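PDB 2GAS: isoflavone reductase from Medicago sativa, which catalyses the NADPH-dependent reduction of 2'-hydroxyisoflavones to chiral isoflavanones, giving (3R)-vestitone on the way to the alfalfa phytoalexin medicarpin. Local coordinates for residues A[3-8]-A[200-205]; A[27-32]-A[55-60]; A[107-112]-A[148-153]; A[208-213]-A[283-288]. All blocks are in the same frame, centred on the assembly; numbering follows the deposited sequence.

Overall arrangement
All four contacts lie in one NADP-binding Rossmann-type chain. Contact 2 pairs two strands at one margin of the five-stranded parallel sheet, and contact 1 sets the neighbouring strand 5-8 against helix 191-202; their centres are about 12 Å apart, and Asn27 joins them through Asn203. Contact 3 links edge strand 107-109 to strand 148-151, which pairs with strand 210-213 of contact 4; the centres of contacts 3 and 4 are about 10 Å apart. Side chains of Ala31 (contact 2) and Pro10 of the inferred NADP(+) site are about 4 Å apart. The Glu112 side chain (contact 3) is about 3 Å from that of Arg137, NADP(+)-binding by similarity, and about 5 Å from that of Lys133, the inferred proton acceptor.

Contact 1: residues A[3-8]-A[200-205]; sequences NKILIL and RAANDP
Asn3, just ahead of strand 5-8, reaches across to Asn203, next to Ala202 of helix 191-202. Asn3 ND2 donates a weak but fairly straight hydrogen bond to OD1 of Asn203 (3.4 Å, 165° at the hydrogen). The two side chains run in opposite senses, with their amide planes nearly coplanar (20° apart). Asn3 ND2 gives a second bond, 3.1 Å long, to the oxygen of a water that in turn donates to the backbone O of Asn203, so that one amide nitrogen grips both the side chain and the main chain of its partner. The stronger partner of Asn203 OD1 is ND2 of Asn27, which also binds the carbonyl of Asn3 and thereby ties the three asparagines together. Two residues on, CG1 of Ile5 lies anti to the carbonyl carbon (chi1 -56°) and the chain runs on extended, so that Ile5 CD1 comes 4.2 Å from Ala202 CB. Ile5 also packs on Ser22 of helix 15-25 and on Ile81 of strand 79-82. The contact sets helix 191-202 against strand 5-8, the central strand of the five-stranded parallel sheet, consistent with the Rossmann-type fold of the NADP-binding NmrA family.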
loop_
_atom_site.group_PDB
_atom_site.type_symbol
_atom_site.label_atom_id
_atom_site.label_comp_id
_atom_site.label_asym_id
_atom_site.label_seq_id
_atom_site.Cartn_x
_atom_site.Cartn_y
_atom_site.Cartn_z
ATOM N N ASN A 3 6.009 15.227 -15.787
ATOM C CA ASN A 3 4.713 14.950 -15.175
ATOM C C ASN A 3 4.521 15.626 -13.824
ATOM O O ASN A 3 5.330 15.455 -12.910
ATOM C CB ASN A 3 4.508 13.441 -14.992
ATOM C CG ASN A 3 4.485 12.689 -16.303
ATOM O OD1 ASN A 3 3.638 12.940 -17.161
ATOM N ND2 ASN A 3 5.415 11.755 -16.465
ATOM N N LYS A 4 3.441 16.395 -13.707
ATOM C CA LYS A 4 3.103 17.065 -12.460
ATOM C C LYS A 4 2.266 16.050 -11.691
ATOM O O LYS A 4 1.226 15.611 -12.175
ATOM C CB LYS A 4 2.297 18.334 -12.742
ATOM C CG LYS A 4 3.118 19.417 -13.443
ATOM C CD LYS A 4 2.277 20.641 -13.782
ATOM C CE LYS A 4 1.211 20.314 -14.814
ATOM N NZ LYS A 4 0.445 21.527 -15.229
ATOM N N ILE A 5 2.734 15.679 -10.503
ATOM C CA ILE A 5 2.068 14.672 -9.681
ATOM C C ILE A 5 1.391 15.232 -8.427
ATOM O O ILE A 5 2.029 15.893 -7.604
ATOM C CB ILE A 5 3.092 13.582 -9.254
ATOM C CG1 ILE A 5 3.743 12.973 -10.500
ATOM C CG2 ILE A 5 2.400 12.486 -8.425
ATOM C CD1 ILE A 5 4.832 11.959 -10.203
ATOM N N LEU A 6 0.096 14.948 -8.291
ATOM C CA LEU A 6 -0.691 15.394 -7.145
ATOM C C LEU A 6 -0.959 14.210 -6.225
ATOM O O LEU A 6 -1.466 13.175 -6.665
ATOM C CB LEU A 6 -2.033 15.969 -7.610
ATOM C CG LEU A 6 -3.034 16.311 -6.501
ATOM C CD1 LEU A 6 -2.462 17.396 -5.595
ATOM C CD2 LEU A 6 -4.346 16.771 -7.127
ATOM N N ILE A 7 -0.627 14.375 -4.952
ATOM C CA ILE A 7 -0.836 13.323 -3.967
ATOM C C ILE A 7 -1.964 13.674 -3.008
ATOM O O ILE A 7 -1.906 14.691 -2.312
ATOM C CB ILE A 7 0.440 13.071 -3.122
ATOM C CG1 ILE A 7 1.589 12.619 -4.026
ATOM C CG2 ILE A 7 0.152 12.045 -2.025
ATOM C CD1 ILE A 7 1.246 11.440 -4.894
ATOM N N LEU A 8 -2.997 12.835 -2.989
ATOM C CA LEU A 8 -4.119 13.013 -2.073
ATOM C C LEU A 8 -3.741 12.165 -0.854
ATOM O O LEU A 8 -3.161 11.085 -1.009
ATOM C CB LEU A 8 -5.409 12.506 -2.721
ATOM C CG LEU A 8 -5.667 13.026 -4.142
ATOM C CD1 LEU A 8 -6.951 12.415 -4.683
ATOM C CD2 LEU A 8 -5.760 14.538 -4.143
ATOM N N ARG A 200 8.108 5.496 -9.791
ATOM C CA ARG A 200 8.722 4.888 -10.969
ATOM C C ARG A 200 7.600 4.501 -11.926
ATOM O O ARG A 200 7.692 4.723 -13.131
ATOM C CB ARG A 200 9.520 3.637 -10.588
ATOM C CG ARG A 200 10.930 3.911 -10.106
ATOM C CD ARG A 200 11.800 4.440 -11.240
ATOM N NE ARG A 200 12.780 3.459 -11.700
ATOM C CZ ARG A 200 12.858 3.020 -12.952
ATOM N NH1 ARG A 200 12.011 3.474 -13.866
ATOM N NH2 ARG A 200 13.783 2.136 -13.292
ATOM N N ALA A 201 6.531 3.930 -11.375
ATOM C CA ALA A 201 5.385 3.521 -12.176
ATOM C C ALA A 201 4.689 4.745 -12.775
ATOM O O ALA A 201 4.277 4.729 -13.933
ATOM C CB ALA A 201 4.397 2.715 -11.309
ATOM N N ALA A 202 4.576 5.809 -11.985
ATOM C CA ALA A 202 3.915 7.025 -12.452
ATOM C C ALA A 202 4.608 7.605 -13.681
ATOM O O ALA A 202 3.950 8.060 -14.614
ATOM C CB ALA A 202 3.885 8.056 -11.333
ATOM N N ASN A 203 5.938 7.567 -13.678
ATOM C CA ASN A 203 6.737 8.102 -14.777
ATOM C C ASN A 203 6.980 7.118 -15.919
ATOM O O ASN A 203 7.628 7.463 -16.909
ATOM C CB ASN A 203 8.089 8.598 -14.247
ATOM C CG ASN A 203 7.958 9.831 -13.379
ATOM O OD1 ASN A 203 7.280 10.788 -13.749
ATOM N ND2 ASN A 203 8.614 9.821 -12.221
ATOM N N ASP A 204 6.456 5.905 -15.781
ATOM C CA ASP A 204 6.626 4.864 -16.791
ATOM C C ASP A 204 5.385 4.726 -17.671
ATOM O O ASP A 204 4.350 4.238 -17.226
ATOM C CB ASP A 204 6.934 3.533 -16.094
ATOM C CG ASP A 204 7.046 2.366 -17.062
ATOM O OD1 ASP A 204 7.162 2.596 -18.286
ATOM O OD2 ASP A 204 7.033 1.210 -16.594
ATOM N N PRO A 205 5.480 5.140 -18.942
ATOM C CA PRO A 205 4.329 5.039 -19.843
ATOM C C PRO A 205 3.785 3.622 -20.000
ATOM O O PRO A 205 2.617 3.437 -20.339
ATOM C CB PRO A 205 4.869 5.603 -21.159
ATOM C CG PRO A 205 6.318 5.241 -21.106
ATOM C CD PRO A 205 6.686 5.569 -19.675
HETATM O O HOH W 1 5.787 9.393 -18.453
#

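Contact 2: residues A[27-32]-A[55-60]; sequences NPTYAL and LGVILL
With CG beside its backbone N (chi1 -59°), Tyr30 lays its ring alongside Ile58, whose CG2 branch is swung anti to the backbone N by a chi1 of -68°. The two side chains point the same way, and CD2 of Tyr30 lies 3.6 Å from CG2 of Ile58. CD1 of Leu60 approaches the same ring carbon, Tyr30 CD2, at 3.8 Å, so two aliphatic branches meet the ring obliquely. A serine at Tyr30 would probably leave the Ile58 and Leu60 branches without their apolar partner and open a gap on this face of the sheet. The backbones pair in parallel: Ile58 N donates to Thr29 O (2.8 Å, 174°); Ala31 N donates to Ile58 O at 2.9 Å; and Leu60 N donates to Ala31 O. These strands and helix 42-54 between them form a beta-alpha-beta unit at the margin of the Rossmann-type sheet, where 58-61 is the outermost strand of that sheet within this chain. Gly56, at the exit of that helix, closes a Schellman motif, and a water accepts from Thr29 N while donating to Gly56 O. The sheet face opposite Tyr30 carries Ala31, whose CB packs 3.9 Å from CG1 of Val57 and more loosely on CD2 of Leu59. Ala31 also touches Pro10, a residue of the inferred NADP(+) site, while Thr29 OG1 bonds to Asn27 O and Ser22.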
loop_
_atom_site.group_PDB
_atom_site.type_symbol
_atom_site.label_atom_id
_atom_site.label_comp_id
_atom_site.label_asym_id
_atom_site.label_seq_id
_atom_site.Cartn_x
_atom_site.Cartn_y
_atom_site.Cartn_z
ATOM N N ASN A 27 10.110 15.225 -9.978
ATOM C CA ASN A 27 8.820 15.626 -10.528
ATOM C C ASN A 27 8.243 16.840 -9.830
ATOM O O ASN A 27 8.456 17.033 -8.632
ATOM C CB ASN A 27 7.765 14.528 -10.361
ATOM C CG ASN A 27 8.031 13.323 -11.209
ATOM O OD1 ASN A 27 8.895 12.511 -10.892
ATOM N ND2 ASN A 27 7.283 13.191 -12.297
ATOM N N PRO A 28 7.522 17.693 -10.577
ATOM C CA PRO A 28 6.924 18.852 -9.914
ATOM C C PRO A 28 5.919 18.129 -9.014
ATOM O O PRO A 28 5.106 17.338 -9.503
ATOM C CB PRO A 28 6.238 19.587 -11.060
ATOM C CG PRO A 28 7.142 19.303 -12.217
ATOM C CD PRO A 28 7.449 17.825 -12.045
ATOM N N THR A 29 5.982 18.381 -7.713
ATOM C CA THR A 29 5.124 17.680 -6.767
ATOM C C THR A 29 4.105 18.566 -6.073
ATOM O O THR A 29 4.444 19.632 -5.565
ATOM C CB THR A 29 6.018 16.968 -5.730
ATOM O OG1 THR A 29 7.001 16.190 -6.427
ATOM C CG2 THR A 29 5.204 16.049 -4.843
ATOM N N TYR A 30 2.854 18.107 -6.060
ATOM C CA TYR A 30 1.744 18.834 -5.454
ATOM C C TYR A 30 1.059 17.977 -4.394
ATOM O O TYR A 30 0.973 16.760 -4.541
ATOM C CB TYR A 30 0.715 19.205 -6.529
ATOM C CG TYR A 30 1.245 20.065 -7.655
ATOM C CD1 TYR A 30 2.174 19.568 -8.570
ATOM C CD2 TYR A 30 0.816 21.382 -7.803
ATOM C CE1 TYR A 30 2.663 20.366 -9.608
ATOM C CE2 TYR A 30 1.299 22.187 -8.831
ATOM C CZ TYR A 30 2.221 21.676 -9.727
ATOM O OH TYR A 30 2.709 22.483 -10.731
ATOM N N ALA A 31 0.580 18.610 -3.329
ATOM C CA ALA A 31 -0.115 17.889 -2.265
ATOM C C ALA A 31 -1.429 18.600 -1.954
ATOM O O ALA A 31 -1.448 19.814 -1.766
ATOM C CB ALA A 31 0.756 17.823 -1.010
ATOM N N LEU A 32 -2.524 17.848 -1.920
ATOM C CA LEU A 32 -3.826 18.437 -1.612
ATOM C C LEU A 32 -3.977 18.501 -0.102
ATOM O O LEU A 32 -3.934 17.475 0.584
ATOM C CB LEU A 32 -4.960 17.595 -2.197
ATOM C CG LEU A 32 -6.348 18.245 -2.143
ATOM C CD1 LEU A 32 -6.426 19.374 -3.171
ATOM C CD2 LEU A 32 -7.406 17.197 -2.438
ATOM N N LEU A 55 10.942 21.536 0.637
ATOM C CA LEU A 55 11.424 20.740 -0.490
ATOM C C LEU A 55 10.863 21.187 -1.835
ATOM O O LEU A 55 11.201 20.624 -2.877
ATOM C CB LEU A 55 11.075 19.264 -0.282
ATOM C CG LEU A 55 11.749 18.537 0.880
ATOM C CD1 LEU A 55 11.167 17.132 1.000
ATOM C CD2 LEU A 55 13.258 18.488 0.655
ATOM N N GLY A 56 9.991 22.184 -1.816
ATOM C CA GLY A 56 9.418 22.669 -3.055
ATOM C C GLY A 56 8.071 22.072 -3.417
ATOM O O GLY A 56 7.567 22.302 -4.515
ATOM N N VAL A 57 7.485 21.294 -2.514
ATOM C CA VAL A 57 6.170 20.724 -2.786
ATOM C C VAL A 57 5.187 21.883 -2.830
ATOM O O VAL A 57 5.235 22.776 -1.982
ATOM C CB VAL A 57 5.721 19.741 -1.678
ATOM C CG1 VAL A 57 4.291 19.274 -1.937
ATOM C CG2 VAL A 57 6.651 18.541 -1.639
ATOM N N ILE A 58 4.311 21.872 -3.830
ATOM C CA ILE A 58 3.297 22.907 -3.993
ATOM C C ILE A 58 2.007 22.447 -3.320
ATOM O O ILE A 58 1.481 21.380 -3.633
ATOM C CB ILE A 58 3.003 23.183 -5.493
ATOM C CG1 ILE A 58 4.215 23.845 -6.160
ATOM C CG2 ILE A 58 1.787 24.078 -5.633
ATOM C CD1 ILE A 58 5.433 22.970 -6.248
ATOM N N LEU A 59 1.502 23.246 -2.388
ATOM C CA LEU A 59 0.275 22.892 -1.689
ATOM C C LEU A 59 -0.940 23.450 -2.403
ATOM O O LEU A 59 -1.041 24.660 -2.614
ATOM C CB LEU A 59 0.291 23.442 -0.262
ATOM C CG LEU A 59 1.470 23.049 0.620
ATOM C CD1 LEU A 59 1.276 23.658 2.000
ATOM C CD2 LEU A 59 1.569 21.529 0.703
ATOM N N LEU A 60 -1.860 22.568 -2.775
ATOM C CA LEU A 60 -3.091 22.981 -3.432
ATOM C C LEU A 60 -4.190 22.855 -2.382
ATOM O O LEU A 60 -4.338 21.808 -1.750
ATOM C CB LEU A 60 -3.388 22.085 -4.639
ATOM C CG LEU A 60 -2.382 22.168 -5.794
ATOM C CD1 LEU A 60 -2.849 21.285 -6.941
ATOM C CD2 LEU A 60 -2.246 23.610 -6.266
HETATM O O HOH W 2 7.508 20.559 -6.843
#

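Contact 3: residues A[107-112]-A[148-153]; sequences KFFPSE and TYLCCH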
loop_
_atom_site.group_PDB
_atom_site.type_symbol
_atom_site.label_atom_id
_atom_site.label_comp_id
_atom_site.label_asym_id
_atom_site.label_seq_id
_atom_site.Cartn_x
_atom_site.Cartn_y
_atom_site.Cartn_z
ATOM N N LYS A 107 -3.010 9.941 -15.780
ATOM C CA LYS A 107 -2.930 8.694 -15.025
ATOM C C LYS A 107 -3.465 8.863 -13.615
ATOM O O LYS A 107 -3.150 9.836 -12.940
ATOM C CB LYS A 107 -1.482 8.182 -14.976
ATOM C CG LYS A 107 -1.353 6.768 -14.423
ATOM C CD LYS A 107 -0.254 5.968 -15.129
ATOM C CE LYS A 107 1.126 6.506 -14.804
ATOM N NZ LYS A 107 2.210 5.735 -15.487
ATOM N N PHE A 108 -4.291 7.915 -13.184
ATOM C CA PHE A 108 -4.869 7.938 -11.847
ATOM C C PHE A 108 -4.494 6.677 -11.090
ATOM O O PHE A 108 -4.655 5.569 -11.605
ATOM C CB PHE A 108 -6.399 8.048 -11.921
ATOM C CG PHE A 108 -7.097 7.895 -10.586
ATOM C CD1 PHE A 108 -6.668 8.605 -9.467
ATOM C CD2 PHE A 108 -8.215 7.071 -10.461
ATOM C CE1 PHE A 108 -7.345 8.494 -8.249
ATOM C CE2 PHE A 108 -8.894 6.960 -9.249
ATOM C CZ PHE A 108 -8.463 7.666 -8.148
ATOM N N PHE A 109 -3.963 6.862 -9.882
ATOM C CA PHE A 109 -3.604 5.753 -9.005
ATOM C C PHE A 109 -4.637 5.704 -7.892
ATOM O O PHE A 109 -4.620 6.546 -6.996
ATOM C CB PHE A 109 -2.242 5.963 -8.323
ATOM C CG PHE A 109 -1.050 5.674 -9.192
ATOM C CD1 PHE A 109 -0.676 6.547 -10.207
ATOM C CD2 PHE A 109 -0.257 4.550 -8.950
ATOM C CE1 PHE A 109 0.473 6.315 -10.968
ATOM C CE2 PHE A 109 0.899 4.305 -9.707
ATOM C CZ PHE A 109 1.265 5.188 -10.714
ATOM N N PRO A 110 -5.568 4.741 -7.938
ATOM C CA PRO A 110 -6.544 4.706 -6.846
ATOM C C PRO A 110 -5.902 4.167 -5.564
ATOM O O PRO A 110 -4.746 3.734 -5.570
ATOM C CB PRO A 110 -7.645 3.795 -7.392
ATOM C CG PRO A 110 -6.896 2.886 -8.326
ATOM C CD PRO A 110 -5.953 3.828 -9.027
ATOM N N SER A 111 -6.663 4.192 -4.473
ATOM C CA SER A 111 -6.184 3.741 -3.171
ATOM C C SER A 111 -6.052 2.222 -3.092
ATOM O O SER A 111 -6.896 1.532 -2.520
ATOM C CB SER A 111 -7.127 4.256 -2.072
ATOM O OG SER A 111 -6.637 3.941 -0.783
ATOM N N GLU A 112 -4.973 1.713 -3.675
ATOM C CA GLU A 112 -4.693 0.287 -3.693
ATOM C C GLU A 112 -3.673 0.036 -2.592
ATOM O O GLU A 112 -4.034 -0.048 -1.422
ATOM C CB GLU A 112 -4.139 -0.101 -5.065
ATOM C CG GLU A 112 -5.174 -0.019 -6.198
ATOM C CD GLU A 112 -6.057 -1.250 -6.264
ATOM O OE1 GLU A 112 -5.603 -2.320 -5.804
ATOM O OE2 GLU A 112 -7.191 -1.159 -6.790
ATOM N N THR A 148 -3.417 2.996 -13.023
ATOM C CA THR A 148 -2.343 2.102 -12.601
ATOM C C THR A 148 -2.728 1.664 -11.193
ATOM O O THR A 148 -3.009 2.500 -10.329
ATOM C CB THR A 148 -0.956 2.765 -12.558
ATOM O OG1 THR A 148 -0.569 3.156 -13.882
ATOM C CG2 THR A 148 0.084 1.765 -12.019
ATOM N N TYR A 149 -2.784 0.355 -10.979
ATOM C CA TYR A 149 -3.128 -0.204 -9.673
ATOM C C TYR A 149 -1.816 -0.649 -9.048
ATOM O O TYR A 149 -1.182 -1.580 -9.536
ATOM C CB TYR A 149 -4.057 -1.408 -9.836
ATOM C CG TYR A 149 -5.328 -1.114 -10.601
ATOM C CD1 TYR A 149 -5.896 -2.078 -11.428
ATOM C CD2 TYR A 149 -5.975 0.120 -10.480
ATOM C CE1 TYR A 149 -7.083 -1.825 -12.121
ATOM C CE2 TYR A 149 -7.159 0.380 -11.166
ATOM C CZ TYR A 149 -7.703 -0.595 -11.980
ATOM O OH TYR A 149 -8.876 -0.338 -12.655
ATOM N N LEU A 150 -1.411 0.022 -7.975
ATOM C CA LEU A 150 -0.145 -0.293 -7.316
ATOM C C LEU A 150 -0.382 -1.340 -6.231
ATOM O O LEU A 150 -0.873 -1.036 -5.150
ATOM C CB LEU A 150 0.456 0.987 -6.726
ATOM C CG LEU A 150 1.952 1.055 -6.376
ATOM C CD1 LEU A 150 2.292 0.029 -5.301
ATOM C CD2 LEU A 150 2.784 0.817 -7.621
ATOM N N CYS A 151 -0.042 -2.586 -6.543
ATOM C CA CYS A 151 -0.232 -3.697 -5.618
ATOM C C CYS A 151 1.105 -4.028 -4.966
ATOM O O CYS A 151 1.890 -4.824 -5.490
ATOM C CB CYS A 151 -0.783 -4.900 -6.387
ATOM S SG CYS A 151 -2.279 -4.489 -7.338
ATOM N N CYS A 152 1.354 -3.407 -3.817
ATOM C CA CYS A 152 2.616 -3.585 -3.097
ATOM C C CYS A 152 2.590 -4.667 -2.035
ATOM O O CYS A 152 3.585 -4.893 -1.347
ATOM C CB CYS A 152 3.034 -2.264 -2.451
ATOM S SG CYS A 152 1.829 -1.626 -1.259
ATOM N N HIS A 153 1.447 -5.324 -1.884
ATOM C CA HIS A 153 1.308 -6.380 -0.902
ATOM C C HIS A 153 1.606 -5.977 0.543
ATOM O O HIS A 153 1.084 -4.967 1.011
ATOM C CB HIS A 153 2.123 -7.594 -1.360
ATOM C CG HIS A 153 1.526 -8.267 -2.557
ATOM N ND1 HIS A 153 0.338 -8.961 -2.494
ATOM C CD2 HIS A 153 1.874 -8.239 -3.865
ATOM C CE1 HIS A 153 -0.026 -9.323 -3.711
ATOM N NE2 HIS A 153 0.889 -8.896 -4.561
HETATM O O HOH W 3 -2.946 2.389 -7.438
#
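Thr148 sits over one face of the Phe109 ring. Thr148 CB stands 3.9 Å from the centroid of the Phe109 ring, 18° off its normal, in a CH-pi contact. A chi1 of -64° puts Thr148 OG1 beside its backbone N and leaves CG2 to meet Phe109 CE2 at 3.5 Å, while CB of Leu150 comes to the ring edge. An alanine at Phe109 would probably leave the Thr148 methyl and Leu150 without this aromatic surface, opening a gap facing helix 191-202. Thr148 OG1 itself bonds to the carbonyl of Thr207. Pro110 CG meets the edge of the Tyr149 ring at 3.6 Å from CD2, and the Glu112 side chain runs across Tyr149, carboxylate and ring planes 35° apart. The backbones are joined directly by one hydrogen bond, Thr148 N to Phe108 O (3.2 Å). Further along, a water bridges them, donating to the carbonyls of Pro110 and Thr148 and accepting from Leu150 N. Glu112 OE1 forms a salt bridge to Arg137, an NADP(+)-binding residue by similarity, and Glu112 O accepts from NZ of Lys133, the inferred proton acceptor, so the contact probably borders the cofactor and catalytic site.

Contact 4: residues A[208-213]-A[283-288]; sequences LNKAVH and KDIEAS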
loop_
_atom_site.group_PDB
_atom_site.type_symbol
_atom_site.label_atom_id
_atom_site.label_comp_id
_atom_site.label_asym_id
_atom_site.label_seq_id
_atom_site.Cartn_x
_atom_site.Cartn_y
_atom_site.Cartn_z
ATOM N N LEU A 208 0.377 2.128 -18.233
ATOM C CA LEU A 208 -0.954 2.594 -18.617
ATOM C C LEU A 208 -1.982 1.467 -18.541
ATOM O O LEU A 208 -1.834 0.436 -19.204
ATOM C CB LEU A 208 -0.941 3.144 -20.043
ATOM C CG LEU A 208 -2.337 3.499 -20.572
ATOM C CD1 LEU A 208 -2.863 4.719 -19.830
ATOM C CD2 LEU A 208 -2.280 3.761 -22.062
ATOM N N ASN A 209 -3.025 1.679 -17.744
ATOM C CA ASN A 209 -4.097 0.699 -17.571
ATOM C C ASN A 209 -3.553 -0.676 -17.198
ATOM O O ASN A 209 -4.012 -1.705 -17.701
ATOM C CB ASN A 209 -4.946 0.604 -18.849
ATOM C CG ASN A 209 -5.776 1.858 -19.098
ATOM O OD1 ASN A 209 -6.518 1.941 -20.082
ATOM N ND2 ASN A 209 -5.660 2.832 -18.212
ATOM N N LYS A 210 -2.564 -0.677 -16.309
ATOM C CA LYS A 210 -1.931 -1.905 -15.837
ATOM C C LYS A 210 -1.870 -1.927 -14.314
ATOM O O LYS A 210 -1.930 -0.882 -13.659
ATOM C CB LYS A 210 -0.492 -1.996 -16.356
ATOM C CG LYS A 210 -0.326 -2.167 -17.860
ATOM C CD LYS A 210 -0.330 -3.632 -18.251
ATOM C CE LYS A 210 0.292 -3.844 -19.621
ATOM N NZ LYS A 210 -0.405 -3.055 -20.671
ATOM N N ALA A 211 -1.754 -3.130 -13.764
ATOM C CA ALA A 211 -1.596 -3.307 -12.330
ATOM C C ALA A 211 -0.096 -3.570 -12.188
ATOM O O ALA A 211 0.463 -4.389 -12.923
ATOM C CB ALA A 211 -2.388 -4.516 -11.841
ATOM N N VAL A 212 0.560 -2.854 -11.281
ATOM C CA VAL A 212 1.998 -3.031 -11.048
ATOM C C VAL A 212 2.135 -3.814 -9.749
ATOM O O VAL A 212 1.623 -3.402 -8.707
ATOM C CB VAL A 212 2.718 -1.668 -10.931
ATOM C CG1 VAL A 212 4.189 -1.869 -10.580
ATOM C CG2 VAL A 212 2.601 -0.919 -12.242
ATOM N N HIS A 213 2.828 -4.947 -9.816
ATOM C CA HIS A 213 2.991 -5.822 -8.662
ATOM C C HIS A 213 4.382 -5.776 -8.064
ATOM O O HIS A 213 5.375 -5.910 -8.777
ATOM C CB HIS A 213 2.679 -7.255 -9.082
ATOM C CG HIS A 213 1.383 -7.386 -9.813
ATOM N ND1 HIS A 213 0.193 -7.660 -9.172
ATOM C CD2 HIS A 213 1.076 -7.201 -11.118
ATOM C CE1 HIS A 213 -0.792 -7.633 -10.053
ATOM N NE2 HIS A 213 -0.284 -7.356 -11.240
ATOM N N LYS A 283 -2.138 -7.194 -18.812
ATOM C CA LYS A 283 -2.726 -6.394 -17.745
ATOM C C LYS A 283 -1.828 -6.114 -16.552
ATOM O O LYS A 283 -2.151 -5.259 -15.727
ATOM C CB LYS A 283 -4.002 -7.081 -17.246
ATOM C CG LYS A 283 -5.110 -7.152 -18.286
ATOM C CD LYS A 283 -6.210 -8.144 -17.914
ATOM C CE LYS A 283 -6.857 -7.842 -16.566
ATOM N NZ LYS A 283 -6.014 -8.291 -15.423
ATOM N N ASP A 284 -0.702 -6.816 -16.466
ATOM C CA ASP A 284 0.193 -6.668 -15.322
ATOM C C ASP A 284 1.642 -6.343 -15.657
ATOM O O ASP A 284 2.141 -6.679 -16.728
ATOM C CB ASP A 284 0.202 -7.961 -14.495
ATOM C CG ASP A 284 -1.191 -8.451 -14.126
ATOM O OD1 ASP A 284 -1.915 -7.731 -13.407
ATOM O OD2 ASP A 284 -1.554 -9.573 -14.547
ATOM N N ILE A 285 2.304 -5.700 -14.700
ATOM C CA ILE A 285 3.713 -5.345 -14.791
ATOM C C ILE A 285 4.338 -5.860 -13.492
ATOM O O ILE A 285 3.767 -5.672 -12.419
ATOM C CB ILE A 285 3.914 -3.809 -14.865
ATOM C CG1 ILE A 285 3.416 -3.271 -16.208
ATOM C CG2 ILE A 285 5.380 -3.465 -14.655
ATOM C CD1 ILE A 285 4.130 -3.839 -17.408
ATOM N N GLU A 286 5.483 -6.533 -13.584
ATOM C CA GLU A 286 6.174 -7.043 -12.400
ATOM C C GLU A 286 7.263 -6.014 -12.076
ATOM O O GLU A 286 8.233 -5.869 -12.822
ATOM C CB GLU A 286 6.806 -8.406 -12.706
ATOM C CG GLU A 286 7.364 -9.137 -11.492
ATOM C CD GLU A 286 6.271 -9.696 -10.605
ATOM O OE1 GLU A 286 6.179 -9.283 -9.428
ATOM O OE2 GLU A 286 5.501 -10.552 -11.089
ATOM N N ALA A 287 7.103 -5.297 -10.971
ATOM C CA ALA A 287 8.065 -4.260 -10.608
ATOM C C ALA A 287 9.526 -4.699 -10.601
ATOM O O ALA A 287 10.385 -3.971 -11.088
ATOM C CB ALA A 287 7.703 -3.663 -9.264
ATOM N N SER A 288 9.814 -5.876 -10.056
ATOM C CA SER A 288 11.196 -6.345 -10.008
ATOM C C SER A 288 11.792 -6.541 -11.406
ATOM O O SER A 288 13.009 -6.466 -11.581
ATOM C CB SER A 288 11.287 -7.652 -9.209
ATOM O OG SER A 288 10.510 -8.673 -9.805
#
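His213 NE2 donates to Asp284 OD1 over 2.7 Å, at 158° at the hydrogen. CG of His213 lies anti to its carbonyl carbon (chi1 -50°), which brings the ring across to Asp284. The oxygen sits close to the imidazole plane, yet the ring meets it from above the carboxylate, the two planes being 71° apart. ND1 of His213 bonds to the hydroxyl of Tyr277, so both ring nitrogens are engaged and the ring's rotation is fixed. Asp284 OD2 is taken by a salt bridge to Arg119 and by the amide of Asp280. The strands run parallel: Ala211 N binds Lys283 O (2.9 Å), Ile285 N binds Ala211 O, and His213 N binds Ile285 O (2.9 Å). The series continues into the next helix, where Ala287 N donates to His213 O just past the N-cap residue Glu286, whose carboxylate pairs with Arg215. Ala211 packs its CB 3.6 Å from OD1 of Asp284 on the His213 side of the sheet. Val212 and Ile285 occupy the other side, CG2 of Val212 lying 4.1 Å from CB of Ile285. The bent Lys210 chain lays its CD against the Lys283 carbonyl carbon (3.4 Å). With NE2 donating to a buried carboxylate, the histidine carries a proton there; the aspartate may raise the ring's basicity, although Arg119 shares its charge and the ring's own state is undecided.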